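Local coordinates for EST1E (Clostridium proteoclasticum, PDB 2WTM), which probably hydrolyses ester bonds as a promiscuous feruloyl esterase, releasing ferulic acid and related acids from their esters, at residues Ile129-Ala134 and His228-His233; Ile194-Gln199 and Val203-Ser208; Val221-Asp226 and Leu234-Glu239. One frame throughout, in Å; residues are numbered along the deposited sequence.

In the fold
Interaction 1 opens first, where strand 125-131 of the central sheet runs into its C-terminal loop. About sixty residues later the chain returns to the sheet in the neighbouring strand 192-197 and passes through a short loop into helix 205-214; interaction 2 closes that loop and lies wholly within the long span that interaction 1 will complete. Strand 218-223, at the edge of the sheet in this chain, then opens interaction 3. Before it can close, residues 228-233 come back to 129-134 and finish interaction 1, so interactions 1 and 3 cross; helix 234-249 closes the latter. Together they tie three adjacent strands to the last two helices and to the loop carrying the probable catalytic histidine.

Interaction 1: Ile129-Ala134 and His228-His233; sequences IPLSPA and HCYDHH. With PO4 (phosphate ion), chain E.
Tyr230 reaches over to Ser132 just beyond strand 125-131, at the C-terminal ends of the strands of an alpha/beta-hydrolase sheet, where the active-site loops gather. Its hydroxyl donates a hydrogen bond from Tyr230 OH to Ser132 OG, 2.6 Å long, and the serine oxygen lies obliquely to the ring, 3.2 Å from Tyr230 CE1. Ser132 OG stands opposite its own carbonyl carbon across the CA-CB bond (chi1 -57°), which carries it to the phenol. Leu131 meets the edge of the same ring near its plane, with Leu131 CB 3.4 Å from Tyr230 OH. Tyrosine suits this buried place because its ring can pack on Leu131 and on Val237 of helix 234-249 while the serine satisfies its hydroxyl.

His228 brings the edge of its imidazole up to the serine's carbonyl, with His228 CE1 3.9 Å from Ser132 O. Further out, His228 O accepts a bond from His107 NE2, and His228 ND1 is hydrogen-bonded to Asp200 OD2, consistent with a Ser108-His228-Asp200 triad whose serine sits on a nucleophile elbow. A phosphate ion, probably from the crystallisation liquor, is held by Ser108 OG and by the backbone N of Phe36 and Gln109, the two amides being placed as in an oxyanion hole. His228 NE2 donates to phosphate O3 at 2.7 Å, with a bent N-H...O angle of 147° and the phosphorus in the imidazole plane.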
loop_
_atom_site.group_PDB
_atom_site.type_symbol
_atom_site.label_atom_id
_atom_site.label_comp_id
_atom_site.label_asym_id
_atom_site.label_seq_id
_atom_site.Cartn_x
_atom_site.Cartn_y
_atom_site.Cartn_z
ATOM N N ILE A 129 18.545 -5.541 -8.130
ATOM C CA ILE A 129 19.582 -4.501 -8.126
ATOM C C ILE A 129 19.112 -3.145 -7.602
ATOM O O ILE A 129 18.689 -2.303 -8.378
ATOM C CB ILE A 129 20.172 -4.328 -9.541
ATOM C CG1 ILE A 129 20.574 -5.700 -10.076
ATOM C CG2 ILE A 129 21.391 -3.420 -9.439
ATOM C CD1 ILE A 129 21.042 -5.656 -11.500
ATOM N N PRO A 130 19.213 -2.925 -6.285
ATOM C CA PRO A 130 18.895 -1.594 -5.774
ATOM C C PRO A 130 20.099 -0.675 -5.907
ATOM O O PRO A 130 21.105 -0.889 -5.250
ATOM C CB PRO A 130 18.501 -1.888 -4.317
ATOM C CG PRO A 130 18.336 -3.348 -4.249
ATOM C CD PRO A 130 19.388 -3.864 -5.193
ATOM N N LEU A 131 19.931 0.399 -6.652
ATOM C CA LEU A 131 20.975 1.393 -6.909
ATOM C C LEU A 131 20.778 2.584 -5.937
ATOM O O LEU A 131 19.723 3.204 -5.999
ATOM C CB LEU A 131 20.916 1.826 -8.359
ATOM C CG LEU A 131 21.114 0.753 -9.391
ATOM C CD1 LEU A 131 20.729 1.199 -10.802
ATOM C CD2 LEU A 131 22.492 0.124 -9.351
ATOM N N SER A 132 21.716 2.768 -4.956
ATOM C CA SER A 132 21.594 3.803 -3.926
ATOM C C SER A 132 20.173 3.877 -3.383
ATOM O O SER A 132 19.533 4.946 -3.389
ATOM C CB SER A 132 22.038 5.149 -4.542
ATOM O OG SER A 132 23.408 4.992 -5.059
ATOM N N PRO A 133 19.688 2.716 -2.895
ATOM C CA PRO A 133 18.274 2.677 -2.525
ATOM C C PRO A 133 17.927 3.568 -1.371
ATOM O O PRO A 133 18.704 3.637 -0.399
ATOM C CB PRO A 133 18.076 1.220 -2.176
ATOM C CG PRO A 133 19.405 0.732 -1.743
ATOM C CD PRO A 133 20.347 1.418 -2.617
ATOM N N ALA A 134 16.844 4.299 -1.466
ATOM C CA ALA A 134 16.383 5.147 -0.364
ATOM C C ALA A 134 15.655 4.315 0.673
ATOM O O ALA A 134 14.510 4.651 1.050
ATOM C CB ALA A 134 15.471 6.269 -0.900
ATOM N N HIS A 228 25.054 10.757 -5.319
ATOM C CA HIS A 228 23.770 10.028 -5.387
ATOM C C HIS A 228 23.455 9.483 -6.770
ATOM O O HIS A 228 22.912 8.384 -6.871
ATOM C CB HIS A 228 22.659 10.952 -4.924
ATOM C CG HIS A 228 21.338 10.275 -4.738
ATOM N ND1 HIS A 228 21.183 9.109 -4.025
ATOM C CD2 HIS A 228 20.098 10.616 -5.190
ATOM C CE1 HIS A 228 19.906 8.745 -4.059
ATOM N NE2 HIS A 228 19.233 9.634 -4.765
ATOM N N CYS A 229 23.717 10.277 -7.805
ATOM C CA CYS A 229 23.468 9.851 -9.199
ATOM C C CYS A 229 24.734 9.546 -9.968
ATOM O O CYS A 229 24.734 9.527 -11.218
ATOM C CB CYS A 229 22.652 10.877 -9.971
ATOM S SG CYS A 229 20.988 11.178 -9.373
ATOM N N TYR A 230 25.815 9.301 -9.236
ATOM C CA TYR A 230 27.066 8.845 -9.834
ATOM C C TYR A 230 27.664 9.856 -10.842
ATOM O O TYR A 230 27.951 9.534 -12.015
ATOM C CB TYR A 230 26.912 7.434 -10.415
ATOM C CG TYR A 230 25.929 6.572 -9.665
ATOM C CD1 TYR A 230 26.176 6.190 -8.347
ATOM C CD2 TYR A 230 24.761 6.137 -10.241
ATOM C CE1 TYR A 230 25.301 5.352 -7.670
ATOM C CE2 TYR A 230 23.884 5.304 -9.560
ATOM C CZ TYR A 230 24.143 4.958 -8.278
ATOM O OH TYR A 230 23.320 4.137 -7.518
ATOM N N ASP A 231 27.849 11.069 -10.361
ATOM C CA ASP A 231 28.327 12.174 -11.220
ATOM C C ASP A 231 29.759 11.843 -11.654
ATOM O O ASP A 231 30.147 12.156 -12.790
ATOM C CB ASP A 231 28.329 13.487 -10.477
ATOM C CG ASP A 231 26.963 13.991 -10.120
ATOM O OD1 ASP A 231 25.967 13.611 -10.733
ATOM O OD2 ASP A 231 26.909 14.877 -9.251
ATOM N N HIS A 232 30.548 11.207 -10.781
ATOM C CA HIS A 232 31.973 10.976 -11.090
ATOM C C HIS A 232 32.313 9.663 -11.759
ATOM O O HIS A 232 33.259 9.577 -12.578
ATOM C CB HIS A 232 32.848 11.057 -9.829
ATOM C CG HIS A 232 32.525 12.208 -8.933
ATOM N ND1 HIS A 232 32.559 12.092 -7.557
ATOM C CD2 HIS A 232 32.171 13.487 -9.196
ATOM C CE1 HIS A 232 32.233 13.249 -7.015
ATOM N NE2 HIS A 232 31.976 14.108 -7.986
ATOM N N HIS A 233 31.600 8.593 -11.390
ATOM C CA HIS A 233 31.989 7.257 -11.822
ATOM C C HIS A 233 30.848 6.342 -12.186
ATOM O O HIS A 233 30.832 5.167 -11.767
ATOM C CB HIS A 233 32.827 6.625 -10.750
ATOM C CG HIS A 233 34.191 7.196 -10.709
ATOM N ND1 HIS A 233 35.079 7.033 -11.761
ATOM C CD2 HIS A 233 34.804 7.970 -9.791
ATOM C CE1 HIS A 233 36.204 7.670 -11.460
ATOM N NE2 HIS A 233 36.055 8.251 -10.276
HETATM P P PO4 E . 15.454 10.159 -5.543
HETATM O O1 PO4 E . 15.947 10.100 -6.984
HETATM O O2 PO4 E . 14.853 11.545 -5.494
HETATM O O3 PO4 E . 16.636 10.215 -4.585
HETATM O O4 PO4 E . 14.511 8.999 -5.115
#

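Interaction 2: Ile194-Gln199 and Val203-Ser208; sequences IVHGDQ and VPYEAS
Ile194 starts the contact by laying its CG2 branch 3.6 Å from Ser208 OG, so that the isoleucine's branched methyl packs against the serine side chain. Two residues on, buried His196 uses both ring nitrogens. His196 ND1 and Ser208 OG share a hydrogen bond of 2.7 Å in which either may donate, while His196 NE2 donates to Val203 O at 3.0 Å. That oxygen lies in the imidazole plane, although the nitrogen stands about 45° out of the carbonyl plane. Gripped at two corners, the ring is fixed in rotation, and Tyr205 CA covers one face, 3.8 Å from the ring centroid. Histidine fits here because it offers two bonding nitrogens and a flat face together. The Tyr205 ring turns an edge toward the His196 face in an offset T-shaped pair, planes at 79°.

Past Gly197, Asp198 lays its CB over the centre of the Tyr205 ring, a CH-pi contact of 4.0 Å from Asp198 CB to the centroid. Its carboxylate turns elsewhere, Asp198 OD1 accepting from Gly225 N. These contacts fasten strand 192-197 to the start of helix 205-214 within a beta-alpha-beta unit, and Tyr205 OH extends the tie by a hydrogen bond to Thr222 OG1 on the unit's second strand, 218-223.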
loop_
_atom_site.group_PDB
_atom_site.type_symbol
_atom_site.label_atom_id
_atom_site.label_comp_id
_atom_site.label_asym_id
_atom_site.label_seq_id
_atom_site.Cartn_x
_atom_site.Cartn_y
_atom_site.Cartn_z
ATOM N N ILE A 194 23.599 -4.436 -4.363
ATOM C CA ILE A 194 23.414 -3.014 -4.000
ATOM C C ILE A 194 24.622 -2.249 -4.427
ATOM O O ILE A 194 25.761 -2.687 -4.157
ATOM C CB ILE A 194 23.134 -2.781 -2.497
ATOM C CG1 ILE A 194 21.815 -3.427 -2.138
ATOM C CG2 ILE A 194 23.095 -1.303 -2.222
ATOM C CD1 ILE A 194 21.555 -3.341 -0.633
ATOM N N VAL A 195 24.392 -1.141 -5.114
ATOM C CA VAL A 195 25.472 -0.179 -5.475
ATOM C C VAL A 195 25.213 1.123 -4.757
ATOM O O VAL A 195 24.033 1.522 -4.603
ATOM C CB VAL A 195 25.478 0.049 -7.013
ATOM C CG1 VAL A 195 26.690 0.929 -7.370
ATOM C CG2 VAL A 195 25.509 -1.252 -7.714
ATOM N N HIS A 196 26.252 1.807 -4.230
ATOM C CA HIS A 196 26.054 3.048 -3.548
ATOM C C HIS A 196 27.359 3.811 -3.472
ATOM O O HIS A 196 28.396 3.199 -3.199
ATOM C CB HIS A 196 25.555 2.741 -2.108
ATOM C CG HIS A 196 24.703 3.794 -1.480
ATOM N ND1 HIS A 196 23.459 3.519 -0.937
ATOM C CD2 HIS A 196 24.906 5.104 -1.290
ATOM C CE1 HIS A 196 22.944 4.621 -0.451
ATOM N NE2 HIS A 196 23.791 5.613 -0.664
ATOM N N GLY A 197 27.280 5.107 -3.784
ATOM C CA GLY A 197 28.426 6.062 -3.713
ATOM C C GLY A 197 28.651 6.456 -2.273
ATOM O O GLY A 197 27.710 6.881 -1.607
ATOM N N ASP A 198 29.897 6.431 -1.829
ATOM C CA ASP A 198 30.163 6.747 -0.422
ATOM C C ASP A 198 30.163 8.250 -0.080
ATOM O O ASP A 198 30.326 8.588 1.090
ATOM C CB ASP A 198 31.410 6.014 0.106
ATOM C CG ASP A 198 32.705 6.499 -0.500
ATOM O OD1 ASP A 198 32.782 7.605 -1.061
ATOM O OD2 ASP A 198 33.615 5.659 -0.428
ATOM N N GLN A 199 29.968 9.132 -1.036
ATOM C CA GLN A 199 29.710 10.520 -0.785
ATOM C C GLN A 199 28.284 10.915 -1.213
ATOM O O GLN A 199 28.046 12.022 -1.675
ATOM C CB GLN A 199 30.762 11.360 -1.507
ATOM C CG GLN A 199 32.162 11.175 -0.933
ATOM C CD GLN A 199 32.344 11.833 0.445
ATOM O OE1 GLN A 199 31.539 12.680 0.841
ATOM N NE2 GLN A 199 33.400 11.471 1.154
ATOM N N VAL A 203 20.989 10.089 0.293
ATOM C CA VAL A 203 20.621 8.929 1.127
ATOM C C VAL A 203 21.876 8.281 1.656
ATOM O O VAL A 203 22.848 8.043 0.900
ATOM C CB VAL A 203 19.644 7.954 0.290
ATOM C CG1 VAL A 203 18.472 8.749 -0.265
ATOM C CG2 VAL A 203 20.338 7.300 -0.837
ATOM N N PRO A 204 21.910 7.993 2.970
ATOM C CA PRO A 204 23.132 7.600 3.616
ATOM C C PRO A 204 23.678 6.262 3.172
ATOM O O PRO A 204 22.962 5.252 3.204
ATOM C CB PRO A 204 22.710 7.520 5.111
ATOM C CG PRO A 204 21.285 7.225 5.059
ATOM C CD PRO A 204 20.799 8.070 3.942
ATOM N N TYR A 205 24.940 6.285 2.718
ATOM C CA TYR A 205 25.694 5.075 2.352
ATOM C C TYR A 205 25.606 3.938 3.376
ATOM O O TYR A 205 25.469 2.777 2.998
ATOM C CB TYR A 205 27.186 5.457 2.104
ATOM C CG TYR A 205 28.141 4.298 1.940
ATOM C CD1 TYR A 205 28.136 3.535 0.776
ATOM C CD2 TYR A 205 29.078 3.963 2.929
ATOM C CE1 TYR A 205 28.953 2.486 0.638
ATOM C CE2 TYR A 205 29.923 2.897 2.799
ATOM C CZ TYR A 205 29.884 2.165 1.667
ATOM O OH TYR A 205 30.735 1.100 1.548
ATOM N N GLU A 206 25.706 4.257 4.671
ATOM C CA GLU A 206 25.826 3.253 5.702
ATOM C C GLU A 206 24.556 2.426 5.829
ATOM O O GLU A 206 24.585 1.268 6.277
ATOM C CB GLU A 206 26.219 3.891 7.059
ATOM C CG GLU A 206 26.388 2.885 8.220
ATOM C CD GLU A 206 27.486 1.846 7.968
ATOM O OE1 GLU A 206 28.344 2.092 7.095
ATOM O OE2 GLU A 206 27.511 0.787 8.665
ATOM N N ALA A 207 23.413 2.988 5.431
ATOM C CA ALA A 207 22.213 2.159 5.445
ATOM C C ALA A 207 22.298 1.019 4.443
ATOM O O ALA A 207 21.863 -0.104 4.685
ATOM C CB ALA A 207 20.965 3.002 5.235
ATOM N N SER A 208 22.923 1.269 3.309
ATOM C CA SER A 208 23.135 0.203 2.354
ATOM C C SER A 208 24.143 -0.835 2.816
ATOM O O SER A 208 24.030 -2.003 2.507
ATOM C CB SER A 208 23.607 0.756 1.012
ATOM O OG SER A 208 22.535 1.292 0.250
#

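Interaction 3: Val221-Asp226 and Leu234-Glu239; sequences VTIPGD and LELVTE
Ile223 and Val237 cross at about a right angle, the isoleucine's long branch lying over one methyl of the valine. Ile223 CD1 is 3.7 Å from Val237 CG2, and Ile223 CG1 rests almost as close to the same methyl, at 3.8 Å. The isoleucine folds at its second torsion (chi2 -67°), bending CD1 onto the helix, where it also meets Leu236 CB at 4.0 Å. Leu236 meets it with the root of its side chain and is itself exposed; Val237, one residue on, is buried and meets the isoleucine with CG2. Beta-branched isoleucine is at home in a strand, and its ethyl arm spans the gap to the helix, while Val237, being short, lets the end of that arm come close. Both also touch Val195, on the adjacent strand.

The layer belongs to the alpha/beta-hydrolase fold, in which the final helix, 234-249, packs on one face of the central sheet, here near one of its two outermost strands in this chain, 218-223. Leu234 of the same helix packs against Arg43 and Ala47 of helix 43-54.

Strand 218-223 runs into a type II beta turn from Ile223 to Asp226, with Pro224 in the position that suits its fixed phi and Gly225 in the one with positive phi, 79°. The turn closes with a bond from Asp226 N to Ile223 O, 3.3 Å. Asp226 then directs its carboxylate toward the beginning of the helix. There OD2 accepts from the N of His233, the N-cap residue, while OD1 accepts from His232 N. An acidic side chain suits this position, since the helix N-terminus would be expected to favour negative charge. Glu235, also near that end, directs OE2 to His233 ND1.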
loop_
_atom_site.group_PDB
_atom_site.type_symbol
_atom_site.label_atom_id
_atom_site.label_comp_id
_atom_site.label_asym_id
_atom_site.label_seq_id
_atom_site.Cartn_x
_atom_site.Cartn_y
_atom_site.Cartn_z
ATOM N N VAL A 221 28.482 -3.142 -3.789
ATOM C CA VAL A 221 29.502 -2.418 -4.515
ATOM C C VAL A 221 29.515 -0.949 -4.166
ATOM O O VAL A 221 28.582 -0.238 -4.390
ATOM C CB VAL A 221 29.408 -2.616 -6.016
ATOM C CG1 VAL A 221 30.422 -1.750 -6.716
ATOM C CG2 VAL A 221 29.701 -4.060 -6.346
ATOM N N THR A 222 30.621 -0.477 -3.557
ATOM C CA THR A 222 30.759 0.864 -3.124
ATOM C C THR A 222 31.420 1.633 -4.240
ATOM O O THR A 222 32.392 1.126 -4.841
ATOM C CB THR A 222 31.613 0.944 -1.845
ATOM O OG1 THR A 222 30.917 0.214 -0.834
ATOM C CG2 THR A 222 31.820 2.388 -1.401
ATOM N N ILE A 223 30.871 2.796 -4.570
ATOM C CA ILE A 223 31.553 3.649 -5.561
ATOM C C ILE A 223 32.336 4.730 -4.775
ATOM O O ILE A 223 31.756 5.687 -4.251
ATOM C CB ILE A 223 30.599 4.287 -6.587
ATOM C CG1 ILE A 223 29.516 3.297 -7.087
ATOM C CG2 ILE A 223 31.365 4.875 -7.738
ATOM C CD1 ILE A 223 30.053 2.145 -7.915
ATOM N N PRO A 224 33.669 4.614 -4.746
ATOM C CA PRO A 224 34.382 5.582 -3.895
ATOM C C PRO A 224 34.272 7.012 -4.374
ATOM O O PRO A 224 34.490 7.284 -5.557
ATOM C CB PRO A 224 35.830 5.078 -3.934
ATOM C CG PRO A 224 35.756 3.741 -4.396
ATOM C CD PRO A 224 34.578 3.655 -5.351
ATOM N N GLY A 225 33.900 7.899 -3.440
ATOM C CA GLY A 225 33.860 9.297 -3.677
ATOM C C GLY A 225 32.677 9.830 -4.421
ATOM O O GLY A 225 32.530 11.037 -4.598
ATOM N N ASP A 226 31.761 8.924 -4.795
ATOM C CA ASP A 226 30.718 9.290 -5.745
ATOM C C ASP A 226 29.388 9.702 -5.091
ATOM O O ASP A 226 29.144 9.423 -3.905
ATOM C CB ASP A 226 30.517 8.211 -6.761
ATOM C CG ASP A 226 30.198 8.771 -8.135
ATOM O OD1 ASP A 226 29.908 9.985 -8.262
ATOM O OD2 ASP A 226 30.202 7.964 -9.054
ATOM N N LEU A 234 29.968 6.868 -13.040
ATOM C CA LEU A 234 28.840 6.102 -13.554
ATOM C C LEU A 234 29.307 4.815 -14.217
ATOM O O LEU A 234 28.675 3.759 -14.116
ATOM C CB LEU A 234 28.014 6.939 -14.509
ATOM C CG LEU A 234 26.802 6.294 -15.177
ATOM C CD1 LEU A 234 25.832 5.686 -14.106
ATOM C CD2 LEU A 234 26.107 7.289 -16.038
ATOM N N GLU A 235 30.468 4.847 -14.868
ATOM C CA GLU A 235 31.028 3.595 -15.415
ATOM C C GLU A 235 31.325 2.475 -14.438
ATOM O O GLU A 235 31.321 1.309 -14.799
ATOM C CB GLU A 235 32.273 3.893 -16.255
ATOM C CG GLU A 235 33.545 4.207 -15.523
ATOM C CD GLU A 235 33.621 5.570 -14.836
ATOM O OE1 GLU A 235 32.803 6.498 -15.112
ATOM O OE2 GLU A 235 34.555 5.739 -14.029
ATOM N N LEU A 236 31.638 2.838 -13.194
ATOM C CA LEU A 236 31.895 1.819 -12.220
ATOM C C LEU A 236 30.573 1.153 -11.844
ATOM O O LEU A 236 30.515 -0.041 -11.503
ATOM C CB LEU A 236 32.561 2.415 -11.001
ATOM C CG LEU A 236 34.033 2.816 -11.272
ATOM C CD1 LEU A 236 34.643 3.312 -10.022
ATOM C CD2 LEU A 236 34.863 1.634 -11.874
ATOM N N VAL A 237 29.521 1.937 -11.855
ATOM C CA VAL A 237 28.175 1.374 -11.608
ATOM C C VAL A 237 27.765 0.416 -12.734
ATOM O O VAL A 237 27.346 -0.719 -12.464
ATOM C CB VAL A 237 27.133 2.487 -11.437
ATOM C CG1 VAL A 237 25.713 1.908 -11.254
ATOM C CG2 VAL A 237 27.497 3.392 -10.277
ATOM N N THR A 238 27.868 0.836 -13.989
ATOM C CA THR A 238 27.433 -0.030 -15.034
ATOM C C THR A 238 28.343 -1.262 -15.120
ATOM O O THR A 238 27.889 -2.322 -15.416
ATOM C CB THR A 238 27.419 0.671 -16.392
ATOM O OG1 THR A 238 28.726 1.176 -16.662
ATOM C CG2 THR A 238 26.477 1.855 -16.402
ATOM N N GLU A 239 29.634 -1.126 -14.838
ATOM C CA GLU A 239 30.457 -2.357 -14.814
ATOM C C GLU A 239 30.041 -3.337 -13.716
ATOM O O GLU A 239 30.086 -4.553 -13.886
ATOM C CB GLU A 239 31.955 -2.028 -14.683
ATOM C CG GLU A 239 32.618 -1.702 -15.992
ATOM C CD GLU A 239 32.376 -2.782 -17.068
ATOM O OE1 GLU A 239 32.791 -3.980 -16.924
ATOM O OE2 GLU A 239 31.688 -2.397 -18.037
#